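Local structure of TonB-dependent siderophore receptor (5NEC) at residues H231-D237 / K278-S284; S307-W313 / N333-T339; K664-D668 / K710-A714. The protein probably takes up ferric siderophores across the outer membrane in a TonB-dependent manner, through a beta-barrel closed by an inserted plug domain. One frame throughout, in Å; residues are numbered along the deposited sequence.

Contact 1. Residues H231-D237 / K278-S284; sequences HYHLESD and KSRIDTS
Tyr232, Leu234 and Ser236 face Thr283, Ile281 and Ser279 as hydrogen-bonded pairs of two antiparallel strands in the wall of the TonB-dependent receptor barrel. Six backbone hydrogen bonds lace 231-237 to 278-284, two at each of these pairs. The side of the sheet that carries these residues is the tightly packed one. The CG2 branch of Ile281 lies against Leu234, 3.8 Å from its CB, and also meets the rim of the Tyr232 ring at CE2. Farther along, Ser236 OG and Ser279 OG are hydrogen-bonded to each other at 2.9 Å. This side looks into the barrel: Ile281 touches Asp113, Thr114 and Gln117, and Tyr232 touches Asn123, all within the plug region.

The opposite side is polar, and it loosens toward its solvent-exposed end at Asp237, Lys278 and Arg280. There Asp237 and Lys278 run side by side without forming a salt bridge. Next to them, Glu235 OE1 sits 3.1 Å from Arg280 NE, but over the face of the guanidinium; the carboxylate and guanidinium planes are almost parallel, 3° apart, and the salt bridge rests on charge alone, with no N-H aimed at the oxygen. His233 NE2 reaches the same OE1 by a long, bent bond of 3.3 Å, and because its ND1 also donates, to Asp282, the ring may carry a positive charge.

Asp282 OD1 is shared by two imidazoles. His231 NE2 donates to the anti lone pair of OD1, at 3.2 Å and nearly straight (172°), whereas His233 ND1 comes from above the carboxylate plane at 2.6 Å. With CG anti to its backbone N (chi1 -165°), His231 leans over the neighbouring strand, where its other nitrogen, ND1, meets Ser284 OG at 2.7 Å.

Contact 2. Residues S307-W313 / N333-T339; sequences SHQDYLW and NNRVSTT
Trp313 and Asn333 overlap broadly in this antiparallel hairpin pair. CB of Asn333 rests over the six-membered ring of Trp313, 3.8 Å from its centroid and 19° off the normal, a CH-pi contact; the amide follows the indole at a shallow 22°. Trp313 CG is held between its backbone N and carbonyl carbon (chi1 76°), a torsion that folds the ring across the partner strand. On the same side, Arg335 sends its guanidinium to Gln309 and Tyr311. NH1 gives a weak, bent hydrogen bond to Gln309 OE1 (2.7 Å), and NH2 lies 3.4 Å from CD2 of Tyr311, approaching that ring obliquely. On the other side of the sheet, His308 ND1 and Thr338 OG1 share a hydrogen bond of 3.2 Å, while Asp310 lies alongside Val336, with OD1 3.5 Å from CG2.

Behind these groups stands a ladder of eight backbone hydrogen bonds, among them the almost straight link from Trp313 N to Asn333 O (2.8 Å). Within its own strand, Asn333 OD1 accepts from the backbone N of Asn334. An outer shell holds the other polar ends: Asn333 ND2 donates to Gln315, Asn334 ND2 bonds to Gln332, and Tyr377 is bonded through its N to Asn334 OD1 and through its OH to Asp310 OD1.

The side bearing Tyr311 and Arg335 faces the barrel interior, where Tyr311 packs on Pro90, and Ser307 and Thr339 on Thr114, all of the plug region. Within the wall, strand 296-316 is flanked by strand 276-291, and strand 327-354 by strand 357-379.

Contact 3. Residues K664-D668 / K710-A714; sequences KVYGD and KAYAA
Tyr712 O has two partners: Tyr246 OH is hydrogen-bonded to it, and Gly667 CA, 3.5 Å away, directs a CA-H at it. Gly667, without a side chain, brings its backbone close to the other segment, and its own carbonyl O lies 3.2 Å from Ala713 CA in a second CA-H...O contact. Conventional hydrogen bonds between 664-668 and 710-714 are absent. The other contacts are slight. The methyl of Ala711 points at the end of the barrel strand, 3.8 Å from Val665 O, and makes an apolar contact with Val665 CG1 at 4.3 Å; CB of Asp668 stands 3.5 Å from Ala713 O.

The carboxylate of Asp668 turns back into its own loop instead, where OD2 bonds to Thr672 OG1 and OD1 to the backbone N of Val673, tying the turn that follows strand 653-666. From the other segment, Lys710 reaches Gln71 and Tyr712 packs on Ala84, both in the plug region. This is consistent with a TonB-dependent receptor in which a long loop between barrel strands, here probably the last extracellular one, folds inward over the plug.

The contacts follow one another along the chain, each closing before the next opens. Contacts 1 and 2 are neighbours in the barrel wall, their centres 14 Å apart: strands 276-291 and 296-316 are adjacent, and Lys278 N probably donates to Asp310 O, with Arg280 O and His308 N paired likewise. The four strands 225-238, 276-291, 296-316 and 327-354 thus form one continuous patch of wall beside the plug. Contact 3 touches neither: its centre is about 30 Å from that of contact 1 and 23 Å from that of contact 2, its nearest atoms about 14 and 7 Å away. It joins the end of barrel strand 653-666 to a probably inward-folded loop, so wall and loop both border the plug.

Contact 1. Residues H231-D237 / K278-S284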
loop_
_atom_site.group_PDB
_atom_site.type_symbol
_atom_site.label_atom_id
_atom_site.label_comp_id
_atom_site.label_asym_id
_atom_site.label_seq_id
_atom_site.Cartn_x
_atom_site.Cartn_y
_atom_site.Cartn_z
ATOM N N HIS A 231 15.278 -2.090 14.084
ATOM C CA HIS A 231 14.013 -2.181 14.744
ATOM C C HIS A 231 13.106 -1.084 14.201
ATOM O O HIS A 231 13.578 0.010 13.879
ATOM C CB HIS A 231 14.146 -2.103 16.266
ATOM C CG HIS A 231 12.903 -2.538 16.977
ATOM N ND1 HIS A 231 12.668 -3.853 17.324
ATOM C CD2 HIS A 231 11.781 -1.858 17.309
ATOM C CE1 HIS A 231 11.471 -3.951 17.878
ATOM N NE2 HIS A 231 10.911 -2.755 17.875
ATOM N N TYR A 232 11.813 -1.412 14.069
ATOM C CA TYR A 232 10.782 -0.495 13.606
ATOM C C TYR A 232 9.598 -0.490 14.597
ATOM O O TYR A 232 9.042 -1.527 14.935
ATOM C CB TYR A 232 10.300 -0.896 12.205
ATOM C CG TYR A 232 9.237 0.028 11.652
ATOM C CD1 TYR A 232 9.580 1.228 11.062
ATOM C CD2 TYR A 232 7.876 -0.296 11.735
ATOM C CE1 TYR A 232 8.617 2.080 10.548
ATOM C CE2 TYR A 232 6.903 0.555 11.232
ATOM C CZ TYR A 232 7.280 1.738 10.632
ATOM O OH TYR A 232 6.346 2.609 10.123
ATOM N N HIS A 233 9.211 0.691 15.046
ATOM C CA HIS A 233 8.137 0.831 15.993
ATOM C C HIS A 233 7.219 1.966 15.567
ATOM O O HIS A 233 7.701 3.077 15.371
ATOM C CB HIS A 233 8.684 1.123 17.378
ATOM C CG HIS A 233 7.622 1.220 18.422
ATOM N ND1 HIS A 233 7.072 0.107 19.015
ATOM C CD2 HIS A 233 6.969 2.284 18.943
ATOM C CE1 HIS A 233 6.130 0.476 19.863
ATOM N NE2 HIS A 233 6.048 1.792 19.838
ATOM N N LEU A 234 5.918 1.679 15.428
ATOM C CA LEU A 234 4.901 2.700 15.181
ATOM C C LEU A 234 3.670 2.439 16.042
ATOM O O LEU A 234 3.174 1.314 16.117
ATOM C CB LEU A 234 4.495 2.721 13.701
ATOM C CG LEU A 234 3.614 3.921 13.286
ATOM C CD1 LEU A 234 4.455 5.172 13.080
ATOM C CD2 LEU A 234 2.846 3.607 12.023
ATOM N N GLU A 235 3.171 3.501 16.659
ATOM C CA GLU A 235 2.007 3.466 17.529
ATOM C C GLU A 235 1.035 4.517 17.032
ATOM O O GLU A 235 1.456 5.626 16.714
ATOM C CB GLU A 235 2.442 3.812 18.943
ATOM C CG GLU A 235 1.466 3.398 20.042
ATOM C CD GLU A 235 2.208 3.022 21.297
ATOM O OE1 GLU A 235 3.067 2.095 21.190
ATOM O OE2 GLU A 235 1.964 3.635 22.362
ATOM N N SER A 236 -0.248 4.188 16.936
ATOM C CA SER A 236 -1.225 5.166 16.484
ATOM C C SER A 236 -2.524 5.111 17.243
ATOM O O SER A 236 -2.868 4.103 17.814
ATOM C CB SER A 236 -1.451 5.067 14.979
ATOM O OG SER A 236 -2.058 3.871 14.630
ATOM N N ASP A 237 -3.222 6.238 17.259
ATOM C CA ASP A 237 -4.421 6.427 18.071
ATOM C C ASP A 237 -5.282 7.464 17.356
ATOM O O ASP A 237 -5.053 8.656 17.469
ATOM C CB ASP A 237 -4.043 6.883 19.486
ATOM C CG ASP A 237 -5.255 7.079 20.389
ATOM O OD1 ASP A 237 -6.225 6.310 20.309
ATOM O OD2 ASP A 237 -5.250 8.019 21.200
ATOM N N LYS A 278 -6.762 2.121 17.561
ATOM C CA LYS A 278 -5.460 2.063 18.220
ATOM C C LYS A 278 -4.650 0.949 17.612
ATOM O O LYS A 278 -5.158 -0.139 17.439
ATOM C CB LYS A 278 -5.630 1.781 19.707
ATOM C CG LYS A 278 -6.116 2.992 20.439
ATOM C CD LYS A 278 -6.746 2.654 21.791
ATOM C CE LYS A 278 -7.127 3.946 22.498
ATOM N NZ LYS A 278 -8.134 3.715 23.572
ATOM N N SER A 279 -3.395 1.225 17.280
ATOM C CA SER A 279 -2.523 0.176 16.791
ATOM C C SER A 279 -1.088 0.366 17.243
ATOM O O SER A 279 -0.673 1.458 17.610
ATOM C CB SER A 279 -2.641 0.006 15.267
ATOM O OG SER A 279 -1.858 0.932 14.580
ATOM N N ARG A 280 -0.371 -0.753 17.268
ATOM C CA ARG A 280 1.019 -0.814 17.654
ATOM C C ARG A 280 1.661 -1.821 16.731
ATOM O O ARG A 280 1.125 -2.913 16.582
ATOM C CB ARG A 280 1.144 -1.267 19.101
ATOM C CG ARG A 280 2.567 -1.186 19.634
ATOM C CD ARG A 280 2.667 -1.626 21.101
ATOM N NE ARG A 280 1.969 -0.683 21.993
ATOM C CZ ARG A 280 2.140 -0.558 23.316
ATOM N NH1 ARG A 280 3.016 -1.317 23.989
ATOM N NH2 ARG A 280 1.430 0.369 23.970
ATOM N N ILE A 281 2.773 -1.456 16.087
ATOM C CA ILE A 281 3.587 -2.431 15.368
ATOM C C ILE A 281 5.044 -2.363 15.846
ATOM O O ILE A 281 5.580 -1.286 16.061
ATOM C CB ILE A 281 3.483 -2.339 13.828
ATOM C CG1 ILE A 281 4.427 -3.371 13.198
ATOM C CG2 ILE A 281 3.799 -0.952 13.336
ATOM C CD1 ILE A 281 4.025 -3.834 11.819
ATOM N N ASP A 282 5.639 -3.542 16.061
ATOM C CA ASP A 282 7.055 -3.725 16.394
ATOM C C ASP A 282 7.652 -4.750 15.437
ATOM O O ASP A 282 7.088 -5.826 15.274
ATOM C CB ASP A 282 7.198 -4.243 17.806
ATOM C CG ASP A 282 7.010 -3.171 18.827
ATOM O OD1 ASP A 282 7.932 -2.344 18.942
ATOM O OD2 ASP A 282 5.950 -3.122 19.514
ATOM N N THR A 283 8.775 -4.418 14.806
ATOM C CA THR A 283 9.451 -5.323 13.875
ATOM C C THR A 283 10.978 -5.230 14.068
ATOM O O THR A 283 11.555 -4.139 14.043
ATOM C CB THR A 283 9.037 -4.996 12.434
ATOM O OG1 THR A 283 7.645 -5.245 12.314
ATOM C CG2 THR A 283 9.724 -5.874 11.414
ATOM N N SER A 284 11.601 -6.383 14.306
ATOM C CA SER A 284 13.038 -6.509 14.459
ATOM C C SER A 284 13.525 -7.300 13.276
ATOM O O SER A 284 12.937 -8.324 12.964
ATOM C CB SER A 284 13.376 -7.264 15.734
ATOM O OG SER A 284 13.127 -6.462 16.867
#

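Contact 2. Residues S307-W313 / N333-T339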
loop_
_atom_site.group_PDB
_atom_site.type_symbol
_atom_site.label_atom_id
_atom_site.label_comp_id
_atom_site.label_asym_id
_atom_site.label_seq_id
_atom_site.Cartn_x
_atom_site.Cartn_y
_atom_site.Cartn_z
ATOM N N SER A 307 2.203 -7.219 16.131
ATOM C CA SER A 307 1.251 -6.118 15.889
ATOM C C SER A 307 -0.056 -6.294 16.643
ATOM O O SER A 307 -0.587 -7.383 16.701
ATOM C CB SER A 307 0.981 -5.918 14.396
ATOM O OG SER A 307 0.180 -6.955 13.914
ATOM N N HIS A 308 -0.546 -5.207 17.228
ATOM C CA HIS A 308 -1.794 -5.182 17.955
ATOM C C HIS A 308 -2.726 -4.157 17.287
ATOM O O HIS A 308 -2.292 -3.075 16.868
ATOM C CB HIS A 308 -1.545 -4.816 19.421
ATOM C CG HIS A 308 -2.790 -4.815 20.253
ATOM N ND1 HIS A 308 -3.553 -5.950 20.466
ATOM C CD2 HIS A 308 -3.422 -3.811 20.908
ATOM C CE1 HIS A 308 -4.587 -5.648 21.229
ATOM N NE2 HIS A 308 -4.527 -4.359 21.519
ATOM N N GLN A 309 -4.000 -4.510 17.174
ATOM C CA GLN A 309 -5.032 -3.603 16.704
ATOM C C GLN A 309 -6.252 -3.681 17.599
ATOM O O GLN A 309 -6.723 -4.760 17.938
ATOM C CB GLN A 309 -5.422 -3.948 15.287
ATOM C CG GLN A 309 -4.368 -3.527 14.304
ATOM C CD GLN A 309 -4.673 -3.998 12.909
ATOM O OE1 GLN A 309 -5.320 -5.033 12.729
ATOM N NE2 GLN A 309 -4.208 -3.236 11.895
ATOM N N ASP A 310 -6.747 -2.517 17.978
ATOM C CA ASP A 310 -7.901 -2.380 18.836
ATOM C C ASP A 310 -8.775 -1.246 18.227
ATOM O O ASP A 310 -8.501 -0.036 18.434
ATOM C CB ASP A 310 -7.412 -2.102 20.263
ATOM C CG ASP A 310 -8.519 -2.117 21.294
ATOM O OD1 ASP A 310 -9.664 -2.550 21.021
ATOM O OD2 ASP A 310 -8.240 -1.660 22.410
ATOM N N TYR A 311 -9.773 -1.670 17.435
ATOM C CA TYR A 311 -10.600 -0.794 16.601
ATOM C C TYR A 311 -12.073 -0.940 16.970
ATOM O O TYR A 311 -12.548 -2.056 17.137
ATOM C CB TYR A 311 -10.482 -1.164 15.111
ATOM C CG TYR A 311 -9.131 -1.003 14.439
ATOM C CD1 TYR A 311 -8.032 -0.440 15.097
ATOM C CD2 TYR A 311 -8.948 -1.392 13.105
ATOM C CE1 TYR A 311 -6.808 -0.289 14.462
ATOM C CE2 TYR A 311 -7.718 -1.232 12.460
ATOM C CZ TYR A 311 -6.659 -0.683 13.145
ATOM O OH TYR A 311 -5.436 -0.512 12.552
ATOM N N LEU A 312 -12.779 0.188 17.059
ATOM C CA LEU A 312 -14.241 0.245 17.173
ATOM C C LEU A 312 -14.752 1.484 16.433
ATOM O O LEU A 312 -14.429 2.622 16.809
ATOM C CB LEU A 312 -14.662 0.334 18.631
ATOM C CG LEU A 312 -16.128 0.652 18.984
ATOM C CD1 LEU A 312 -17.013 -0.393 18.402
ATOM C CD2 LEU A 312 -16.363 0.709 20.481
ATOM N N TRP A 313 -15.569 1.273 15.407
ATOM C CA TRP A 313 -15.993 2.378 14.557
ATOM C C TRP A 313 -17.452 2.233 14.126
ATOM O O TRP A 313 -18.082 1.196 14.350
ATOM C CB TRP A 313 -15.045 2.511 13.354
ATOM C CG TRP A 313 -15.218 1.497 12.283
ATOM C CD1 TRP A 313 -15.875 1.675 11.115
ATOM C CD2 TRP A 313 -14.717 0.158 12.265
ATOM N NE1 TRP A 313 -15.835 0.526 10.362
ATOM C CE2 TRP A 313 -15.118 -0.424 11.037
ATOM C CE3 TRP A 313 -13.947 -0.609 13.154
ATOM C CZ2 TRP A 313 -14.792 -1.755 10.681
ATOM C CZ3 TRP A 313 -13.625 -1.926 12.792
ATOM C CH2 TRP A 313 -14.056 -2.481 11.572
ATOM N N ASN A 333 -18.984 -1.442 14.274
ATOM C CA ASN A 333 -18.124 -2.543 13.869
ATOM C C ASN A 333 -16.831 -2.441 14.642
ATOM O O ASN A 333 -16.450 -1.353 15.103
ATOM C CB ASN A 333 -17.861 -2.492 12.375
ATOM C CG ASN A 333 -17.601 -3.872 11.772
ATOM O OD1 ASN A 333 -17.310 -4.851 12.469
ATOM N ND2 ASN A 333 -17.722 -3.953 10.462
ATOM N N ASN A 334 -16.172 -3.582 14.821
ATOM C CA ASN A 334 -14.980 -3.627 15.654
ATOM C C ASN A 334 -14.070 -4.788 15.330
ATOM O O ASN A 334 -14.473 -5.778 14.705
ATOM C CB ASN A 334 -15.358 -3.681 17.136
ATOM C CG ASN A 334 -15.934 -5.011 17.541
ATOM O OD1 ASN A 334 -15.209 -5.988 17.702
ATOM N ND2 ASN A 334 -17.237 -5.058 17.731
ATOM N N ARG A 335 -12.829 -4.647 15.786
ATOM C CA ARG A 335 -11.852 -5.716 15.714
ATOM C C ARG A 335 -10.755 -5.525 16.768
ATOM O O ARG A 335 -10.223 -4.423 16.947
ATOM C CB ARG A 335 -11.242 -5.784 14.329
ATOM C CG ARG A 335 -10.438 -7.061 14.117
ATOM C CD ARG A 335 -10.101 -7.341 12.662
ATOM N NE ARG A 335 -9.948 -6.116 11.869
ATOM C CZ ARG A 335 -8.952 -5.232 11.982
ATOM N NH1 ARG A 335 -7.975 -5.381 12.880
ATOM N NH2 ARG A 335 -8.957 -4.166 11.199
ATOM N N VAL A 336 -10.471 -6.604 17.487
ATOM C CA VAL A 336 -9.325 -6.691 18.366
ATOM C C VAL A 336 -8.459 -7.826 17.853
ATOM O O VAL A 336 -8.930 -8.950 17.699
ATOM C CB VAL A 336 -9.718 -6.932 19.821
ATOM C CG1 VAL A 336 -8.469 -7.003 20.684
ATOM C CG2 VAL A 336 -10.667 -5.816 20.282
ATOM N N SER A 337 -7.197 -7.522 17.596
ATOM C CA SER A 337 -6.338 -8.435 16.894
ATOM C C SER A 337 -4.903 -8.387 17.433
ATOM O O SER A 337 -4.405 -7.313 17.723
ATOM C CB SER A 337 -6.386 -8.049 15.429
ATOM O OG SER A 337 -5.558 -8.864 14.633
ATOM N N THR A 338 -4.263 -9.546 17.600
ATOM C CA THR A 338 -2.818 -9.607 17.878
ATOM C C THR A 338 -2.180 -10.583 16.933
ATOM O O THR A 338 -2.703 -11.667 16.737
ATOM C CB THR A 338 -2.480 -10.034 19.325
ATOM O OG1 THR A 338 -3.033 -9.086 20.228
ATOM C CG2 THR A 338 -0.956 -10.065 19.567
ATOM N N THR A 339 -1.048 -10.207 16.356
ATOM C CA THR A 339 -0.344 -11.076 15.427
ATOM C C THR A 339 1.146 -11.081 15.739
ATOM O O THR A 339 1.734 -10.048 16.032
ATOM C CB THR A 339 -0.582 -10.658 13.954
ATOM O OG1 THR A 339 -1.983 -10.688 13.675
ATOM C CG2 THR A 339 0.066 -11.611 13.000
#

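Contact 3. Residues K664-D668 / K710-A714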
loop_
_atom_site.group_PDB
_atom_site.type_symbol
_atom_site.label_atom_id
_atom_site.label_comp_id
_atom_site.label_asym_id
_atom_site.label_seq_id
_atom_site.Cartn_x
_atom_site.Cartn_y
_atom_site.Cartn_z
ATOM N N LYS A 664 -14.948 5.337 -12.516
ATOM C CA LYS A 664 -15.841 4.781 -11.503
ATOM C C LYS A 664 -15.311 3.415 -11.009
ATOM O O LYS A 664 -14.563 2.730 -11.710
ATOM C CB LYS A 664 -17.282 4.684 -12.019
ATOM C CG LYS A 664 -17.564 3.550 -12.998
ATOM C CD LYS A 664 -19.043 3.488 -13.410
ATOM C CE LYS A 664 -19.452 4.674 -14.276
ATOM N NZ LYS A 664 -20.915 4.662 -14.537
ATOM N N VAL A 665 -15.650 3.066 -9.775
ATOM C CA VAL A 665 -15.183 1.834 -9.175
ATOM C C VAL A 665 -16.356 1.178 -8.451
ATOM O O VAL A 665 -16.991 1.815 -7.596
ATOM C CB VAL A 665 -14.051 2.128 -8.169
ATOM C CG1 VAL A 665 -13.741 0.895 -7.331
ATOM C CG2 VAL A 665 -12.802 2.628 -8.887
ATOM N N TYR A 666 -16.625 -0.077 -8.791
ATOM C CA TYR A 666 -17.629 -0.879 -8.113
ATOM C C TYR A 666 -17.116 -1.459 -6.801
ATOM O O TYR A 666 -15.967 -1.866 -6.694
ATOM C CB TYR A 666 -18.066 -2.046 -8.986
ATOM C CG TYR A 666 -18.811 -1.623 -10.207
ATOM C CD1 TYR A 666 -20.176 -1.309 -10.137
ATOM C CD2 TYR A 666 -18.176 -1.552 -11.441
ATOM C CE1 TYR A 666 -20.879 -0.934 -11.274
ATOM C CE2 TYR A 666 -18.877 -1.171 -12.574
ATOM C CZ TYR A 666 -20.215 -0.864 -12.482
ATOM O OH TYR A 666 -20.876 -0.482 -13.601
ATOM N N GLY A 667 -18.005 -1.511 -5.828
ATOM C CA GLY A 667 -17.726 -2.081 -4.533
ATOM C C GLY A 667 -17.895 -3.584 -4.478
ATOM O O GLY A 667 -17.188 -4.245 -3.728
ATOM N N ASP A 668 -18.846 -4.130 -5.232
ATOM C CA ASP A 668 -19.199 -5.559 -5.112
ATOM C C ASP A 668 -19.090 -6.301 -6.432
ATOM O O ASP A 668 -19.171 -5.685 -7.500
ATOM C CB ASP A 668 -20.606 -5.747 -4.512
ATOM C CG ASP A 668 -21.721 -5.072 -5.341
ATOM O OD1 ASP A 668 -21.445 -4.047 -6.025
ATOM O OD2 ASP A 668 -22.883 -5.556 -5.297
ATOM N N LYS A 710 -12.400 4.848 -1.576
ATOM C CA LYS A 710 -12.627 3.402 -1.375
ATOM C C LYS A 710 -14.115 3.115 -1.447
ATOM O O LYS A 710 -14.919 3.798 -0.794
ATOM C CB LYS A 710 -12.111 2.907 -0.016
ATOM C CG LYS A 710 -10.661 3.247 0.310
ATOM C CD LYS A 710 -10.393 3.131 1.791
ATOM C CE LYS A 710 -8.985 3.595 2.106
ATOM N NZ LYS A 710 -8.764 5.033 1.812
ATOM N N ALA A 711 -14.468 2.116 -2.253
ATOM C CA ALA A 711 -15.836 1.648 -2.382
ATOM C C ALA A 711 -15.905 0.282 -1.730
ATOM O O ALA A 711 -15.277 -0.644 -2.211
ATOM C CB ALA A 711 -16.209 1.550 -3.854
ATOM N N TYR A 712 -16.646 0.155 -0.639
ATOM C CA TYR A 712 -16.824 -1.145 0.021
ATOM C C TYR A 712 -17.964 -1.926 -0.611
ATOM O O TYR A 712 -18.801 -1.377 -1.318
ATOM C CB TYR A 712 -16.991 -0.980 1.543
ATOM C CG TYR A 712 -15.822 -0.216 2.123
ATOM C CD1 TYR A 712 -14.530 -0.764 2.117
ATOM C CD2 TYR A 712 -15.978 1.085 2.602
ATOM C CE1 TYR A 712 -13.443 -0.058 2.622
ATOM C CE2 TYR A 712 -14.904 1.798 3.113
ATOM C CZ TYR A 712 -13.636 1.227 3.114
ATOM O OH TYR A 712 -12.586 1.961 3.611
ATOM N N ALA A 713 -17.967 -3.229 -0.353
ATOM C CA ALA A 713 -18.901 -4.163 -0.994
ATOM C C ALA A 713 -20.356 -3.947 -0.620
ATOM O O ALA A 713 -21.250 -4.325 -1.377
ATOM C CB ALA A 713 -18.515 -5.601 -0.694
ATOM N N ALA A 714 -20.590 -3.357 0.542
ATOM C CA ALA A 714 -21.914 -3.031 0.985
ATOM C C ALA A 714 -21.892 -1.764 1.835
ATOM O O ALA A 714 -20.851 -1.367 2.349
ATOM C CB ALA A 714 -22.502 -4.193 1.768
#